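Local coordinates for Thiol:disulfide interchange protein DsbA (Neisseria meningitidis MC58, PDB 3HZ8), which probably acts as a thiol-disulfide oxidoreductase of the DsbA type, introducing disulfide bonds into proteins in the periplasm, at residues Ala79-Ala84 / Lys126-Ala130; Thr72-Leu76 / Leu106-Leu112. The protein carries 1 engineered substitution. All coordinates share one frame; numbering follows the deposited sequence. Where two conformers were deposited one is given.

Interaction 1 (Ala79-Ala84 / Lys126-Ala130); sequences AVDMAA and KVLAA
A79 and A83, one turn apart on helix 71-83, meet V127 and A130 of helix 124-132. With small residues at the crossing, the two helix segments approach to 8.1 Å between axes, their directions 118° apart.

Most of the contact is methyl against methyl. A130 sets its CB against both alanines, 3.7 Å from A83 CB and slightly farther from A79 CB. The two methyls of V127 divide between A79 and the helix end. With CG1 anti to its backbone N (chi1 175°), that methyl rests 3.8 Å from A79 CB and also touches V80, near its backbone N, whereas CG2 turns to the helix end and lies 3.8 Å from both A83 CB and A84 CB. A84, although the first residue to leave helical geometry, still touches this second methyl.

A second set of contacts presses methyls on backbone carbonyls. A83 CB comes within 3.1 Å of K126 O, a tight fit, and A79 CB lies 3.5 Å from V127 O. In return A130 CB packs 3.7 Å from A79 O. No hydrogen bond crosses between the segments. K126 contributes its CB, beside A83 CB, while its bent chain leads the ammonium group away.

At the margin, A130 O accepts hydrogen bonds from the hydroxyls of S133 and S136. V80 turns its side chain to helix 88-101 and Y34. This is a close helix crossing, lined by alanines and one valine, within the all-helical domain that DsbA proteins carry inserted in their thioredoxin fold.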
loop_
_atom_site.group_PDB
_atom_site.type_symbol
_atom_site.label_atom_id
_atom_site.label_comp_id
_atom_site.label_asym_id
_atom_site.label_seq_id
_atom_site.Cartn_x
_atom_site.Cartn_y
_atom_site.Cartn_z
ATOM N N ALA A 79 8.601 8.112 1.802
ATOM C CA ALA A 79 10.002 8.169 1.385
ATOM C C ALA A 79 10.426 6.950 0.554
ATOM O O ALA A 79 11.200 7.080 -0.407
ATOM C CB ALA A 79 10.889 8.306 2.612
ATOM N N VAL A 80 9.946 5.766 0.937
ATOM C CA VAL A 80 10.243 4.527 0.208
ATOM C C VAL A 80 9.645 4.620 -1.188
ATOM O O VAL A 80 10.292 4.269 -2.176
ATOM C CB VAL A 80 9.681 3.284 0.949
ATOM C CG1 VAL A 80 9.665 2.029 0.041
ATOM C CG2 VAL A 80 10.461 3.035 2.221
ATOM N N ASP A 81 8.407 5.096 -1.269
ATOM C CA ASP A 81 7.749 5.255 -2.556
ATOM C C ASP A 81 8.557 6.175 -3.470
ATOM O O ASP A 81 8.740 5.870 -4.654
ATOM C CB ASP A 81 6.330 5.790 -2.365
ATOM C CG ASP A 81 5.309 4.988 -3.118
ATOM O OD1 ASP A 81 5.696 4.087 -3.898
ATOM O OD2 ASP A 81 4.109 5.266 -2.913
ATOM N N MET A 82 9.063 7.271 -2.891
ATOM C CA MET A 82 9.838 8.289 -3.601
ATOM C C MET A 82 11.206 7.765 -4.055
ATOM O O MET A 82 11.450 7.527 -5.241
ATOM C CB MET A 82 10.042 9.518 -2.695
ATOM C CG MET A 82 8.774 10.280 -2.333
ATOM S SD MET A 82 8.928 11.511 -1.013
ATOM C CE MET A 82 10.273 12.506 -1.668
ATOM N N ALA A 83 12.095 7.605 -3.086
ATOM C CA ALA A 83 13.499 7.311 -3.343
ATOM C C ALA A 83 13.798 5.866 -3.713
ATOM O O ALA A 83 14.851 5.569 -4.291
ATOM C CB ALA A 83 14.304 7.699 -2.150
ATOM N N ALA A 84 12.895 4.961 -3.366
ATOM C CA ALA A 84 13.131 3.553 -3.614
ATOM C C ALA A 84 12.120 2.954 -4.585
ATOM O O ALA A 84 11.882 1.745 -4.554
ATOM C CB ALA A 84 13.150 2.770 -2.296
ATOM N N LYS A 126 19.276 7.560 0.004
ATOM C CA LYS A 126 18.291 8.242 -0.850
ATOM C C LYS A 126 16.915 8.294 -0.195
ATOM O O LYS A 126 16.224 9.307 -0.297
ATOM C CB LYS A 126 18.208 7.626 -2.256
ATOM C CG LYS A 126 19.376 8.008 -3.191
ATOM C CD LYS A 126 19.520 9.515 -3.382
ATOM C CE LYS A 126 20.393 9.863 -4.606
ATOM N NZ LYS A 126 21.759 9.236 -4.582
ATOM N N VAL A 127 16.539 7.211 0.484
ATOM C CA VAL A 127 15.276 7.178 1.230
ATOM C C VAL A 127 15.325 8.169 2.407
ATOM O O VAL A 127 14.364 8.889 2.666
ATOM C CB VAL A 127 14.901 5.751 1.671
ATOM C CG1 VAL A 127 13.651 5.769 2.556
ATOM C CG2 VAL A 127 14.653 4.867 0.431
ATOM N N LEU A 128 16.472 8.239 3.083
ATOM C CA LEU A 128 16.669 9.278 4.097
ATOM C C LEU A 128 16.474 10.699 3.531
ATOM O O LEU A 128 15.769 11.509 4.119
ATOM C CB LEU A 128 18.049 9.139 4.749
ATOM C CG LEU A 128 18.367 10.193 5.816
ATOM C CD1 LEU A 128 17.295 10.278 6.911
ATOM C CD2 LEU A 128 19.771 9.967 6.411
ATOM N N ALA A 129 17.084 10.982 2.378
ATOM C CA ALA A 129 16.897 12.277 1.720
ATOM C C ALA A 129 15.432 12.554 1.394
ATOM O O ALA A 129 14.952 13.664 1.575
ATOM C CB ALA A 129 17.758 12.378 0.458
ATOM N N ALA A 130 14.739 11.524 0.914
ATOM C CA ALA A 130 13.313 11.630 0.641
ATOM C C ALA A 130 12.521 11.910 1.920
ATOM O O ALA A 130 11.595 12.720 1.899
ATOM C CB ALA A 130 12.795 10.367 -0.044
#

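Interaction 2 (Thr72-Leu76 / Leu106-Leu112)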
loop_
_atom_site.group_PDB
_atom_site.type_symbol
_atom_site.label_atom_id
_atom_site.label_comp_id
_atom_site.label_asym_id
_atom_site.label_seq_id
_atom_site.Cartn_x
_atom_site.Cartn_y
_atom_site.Cartn_z
ATOM N N THR A 72 5.002 9.433 11.478
ATOM C CA THR A 72 6.399 9.149 11.120
ATOM C C THR A 72 6.527 7.910 10.226
ATOM O O THR A 72 7.318 7.887 9.270
ATOM C CB THR A 72 7.276 9.014 12.389
ATOM O OG1 THR A 72 7.291 10.271 13.085
ATOM C CG2 THR A 72 8.724 8.596 12.031
ATOM N N LEU A 73 5.718 6.894 10.521
ATOM C CA LEU A 73 5.731 5.685 9.704
ATOM C C LEU A 73 5.145 5.941 8.328
ATOM O O LEU A 73 5.610 5.383 7.344
ATOM C CB LEU A 73 4.963 4.551 10.398
ATOM C CG LEU A 73 5.561 4.009 11.704
ATOM C CD1 LEU A 73 4.639 2.953 12.342
ATOM C CD2 LEU A 73 7.001 3.470 11.486
ATOM N N ALA A 74 4.106 6.769 8.258
ATOM C CA ALA A 74 3.568 7.183 6.963
ATOM C C ALA A 74 4.601 7.990 6.156
ATOM O O ALA A 74 4.717 7.804 4.933
ATOM C CB ALA A 74 2.263 7.949 7.142
ATOM N N ARG A 75 5.370 8.858 6.825
ATOM C CA ARG A 75 6.442 9.589 6.145
ATOM C C ARG A 75 7.531 8.646 5.614
ATOM O O ARG A 75 8.081 8.872 4.524
ATOM C CB ARG A 75 7.056 10.643 7.071
ATOM C CG ARG A 75 7.800 11.715 6.289
ATOM C CD ARG A 75 8.242 12.896 7.140
ATOM N NE ARG A 75 8.803 13.916 6.266
ATOM C CZ ARG A 75 9.337 15.063 6.678
ATOM N NH1 ARG A 75 9.394 15.346 7.972
ATOM N NH2 ARG A 75 9.823 15.922 5.781
ATOM N N LEU A 76 7.848 7.602 6.382
ATOM C CA LEU A 76 8.730 6.532 5.891
ATOM C C LEU A 76 8.164 5.858 4.643
ATOM O O LEU A 76 8.900 5.639 3.678
ATOM C CB LEU A 76 8.993 5.484 6.979
ATOM C CG LEU A 76 9.824 4.262 6.563
ATOM C CD1 LEU A 76 11.148 4.667 5.921
ATOM C CD2 LEU A 76 10.024 3.315 7.723
ATOM N N LEU A 106 11.106 2.283 14.560
ATOM C CA LEU A 106 11.212 3.158 13.399
ATOM C C LEU A 106 10.210 4.322 13.410
ATOM O O LEU A 106 10.328 5.245 12.606
ATOM C CB LEU A 106 11.129 2.355 12.092
ATOM C CG LEU A 106 12.206 1.291 11.829
ATOM C CD1 LEU A 106 11.938 0.629 10.480
ATOM C CD2 LEU A 106 13.615 1.886 11.875
ATOM N N GLN A 107 9.229 4.286 14.318
ATOM C CA GLN A 107 8.296 5.418 14.452
ATOM C C GLN A 107 8.936 6.624 15.152
ATOM O O GLN A 107 8.344 7.719 15.196
ATOM C CB GLN A 107 7.007 5.005 15.180
ATOM C CG GLN A 107 7.195 4.619 16.647
ATOM C CD GLN A 107 7.530 3.151 16.861
ATOM O OE1 GLN A 107 8.082 2.483 15.991
ATOM N NE2 GLN A 107 7.186 2.640 18.034
ATOM N N ASN A 108 10.135 6.411 15.701
ATOM C CA ASN A 108 10.900 7.485 16.349
ATOM C C ASN A 108 11.917 8.037 15.361
ATOM O O ASN A 108 12.850 7.324 15.010
ATOM C CB ASN A 108 11.616 6.945 17.595
ATOM C CG ASN A 108 12.594 7.958 18.241
ATOM O OD1 ASN A 108 12.986 8.974 17.648
ATOM N ND2 ASN A 108 13.007 7.654 19.469
ATOM N N PRO A 109 11.745 9.299 14.913
ATOM C CA PRO A 109 12.629 9.855 13.882
ATOM C C PRO A 109 14.132 9.716 14.160
ATOM O O PRO A 109 14.896 9.536 13.214
ATOM C CB PRO A 109 12.218 11.328 13.832
ATOM C CG PRO A 109 10.791 11.304 14.216
ATOM C CD PRO A 109 10.704 10.276 15.303
ATOM N N GLU A 110 14.553 9.776 15.424
ATOM C CA GLU A 110 15.984 9.624 15.736
ATOM C C GLU A 110 16.495 8.225 15.426
ATOM O O GLU A 110 17.621 8.051 14.944
ATOM C CB GLU A 110 16.276 9.952 17.194
ATOM C CG GLU A 110 16.174 11.422 17.507
ATOM C CD GLU A 110 17.158 12.236 16.699
ATOM O OE1 GLU A 110 16.705 12.991 15.811
ATOM O OE2 GLU A 110 18.386 12.101 16.927
ATOM N N VAL A 111 15.672 7.235 15.748
ATOM C CA VAL A 111 15.960 5.827 15.446
ATOM C C VAL A 111 15.879 5.557 13.937
ATOM O O VAL A 111 16.761 4.916 13.355
ATOM C CB VAL A 111 15.005 4.884 16.216
ATOM C CG1 VAL A 111 15.204 3.432 15.798
ATOM C CG2 VAL A 111 15.230 5.027 17.714
ATOM N N LEU A 112 14.831 6.078 13.302
ATOM C CA LEU A 112 14.606 5.870 11.875
ATOM C C LEU A 112 15.730 6.443 11.012
ATOM O O LEU A 112 16.200 5.791 10.081
ATOM C CB LEU A 112 13.261 6.472 11.457
ATOM C CG LEU A 112 12.981 6.416 9.953
ATOM C CD1 LEU A 112 12.964 4.971 9.487
ATOM C CD2 LEU A 112 11.665 7.086 9.642
#
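T72, L73 and L76 form a largely apolar contact with the loop 106-108 and the first turn of helix 109-118, in the helical domain inserted into the DsbA thioredoxin fold. Near the start of helix 71-83, T72 lies over the Q107 carbonyl, with both its CB and CG2 3.3 Å from Q107 O. Its chi1 of -64° puts CG2 anti to the backbone N and carries that methyl onward to L112 CD2, while OG1 faces P109 CG at 3.8 Å, the two side chains crossing at about a right angle. L73 runs alongside Q107, pointing the same way, its CG 3.9 Å from Q107 CB and its CD2 against the Q107 backbone N. One turn on, L76 meets L112 branch to branch: L76 CD2 is 3.8 Å from L112 CD1, and L106 CD1 lies a little farther from the same L76 methyl. Y131 of helix 124-132 also touches T72, P109 and L112, while I95 and M99 of helix 88-101 pack on L106. At the N-cap of helix 109-118, N108 OD1 accepts a bent hydrogen bond from E110 N, 2.8 Å long with 141° at the hydrogen.

Helix 71-83 takes part in both contacts: interaction 2 uses its early turns and interaction 1 its C-terminal end, with centres about 13 Å apart. Their partners, helices 109-118 and 124-132, follow each other in the chain and touch in turn, since V127 of interaction 1 packs on L116, and Y131, next after A130, is the neighbour that carries helix 124-132 over to interaction 2. Helix 88-101 joins in too, its I95 meeting V80, L76 and L106. The redox-active disulfide C36-C39 lies in neither contact, but the residues just before it do touch helix 71-83: Y34 meets V80 and L76, and F35 meets L73. The helical domain thus packs directly beside the active-site loop.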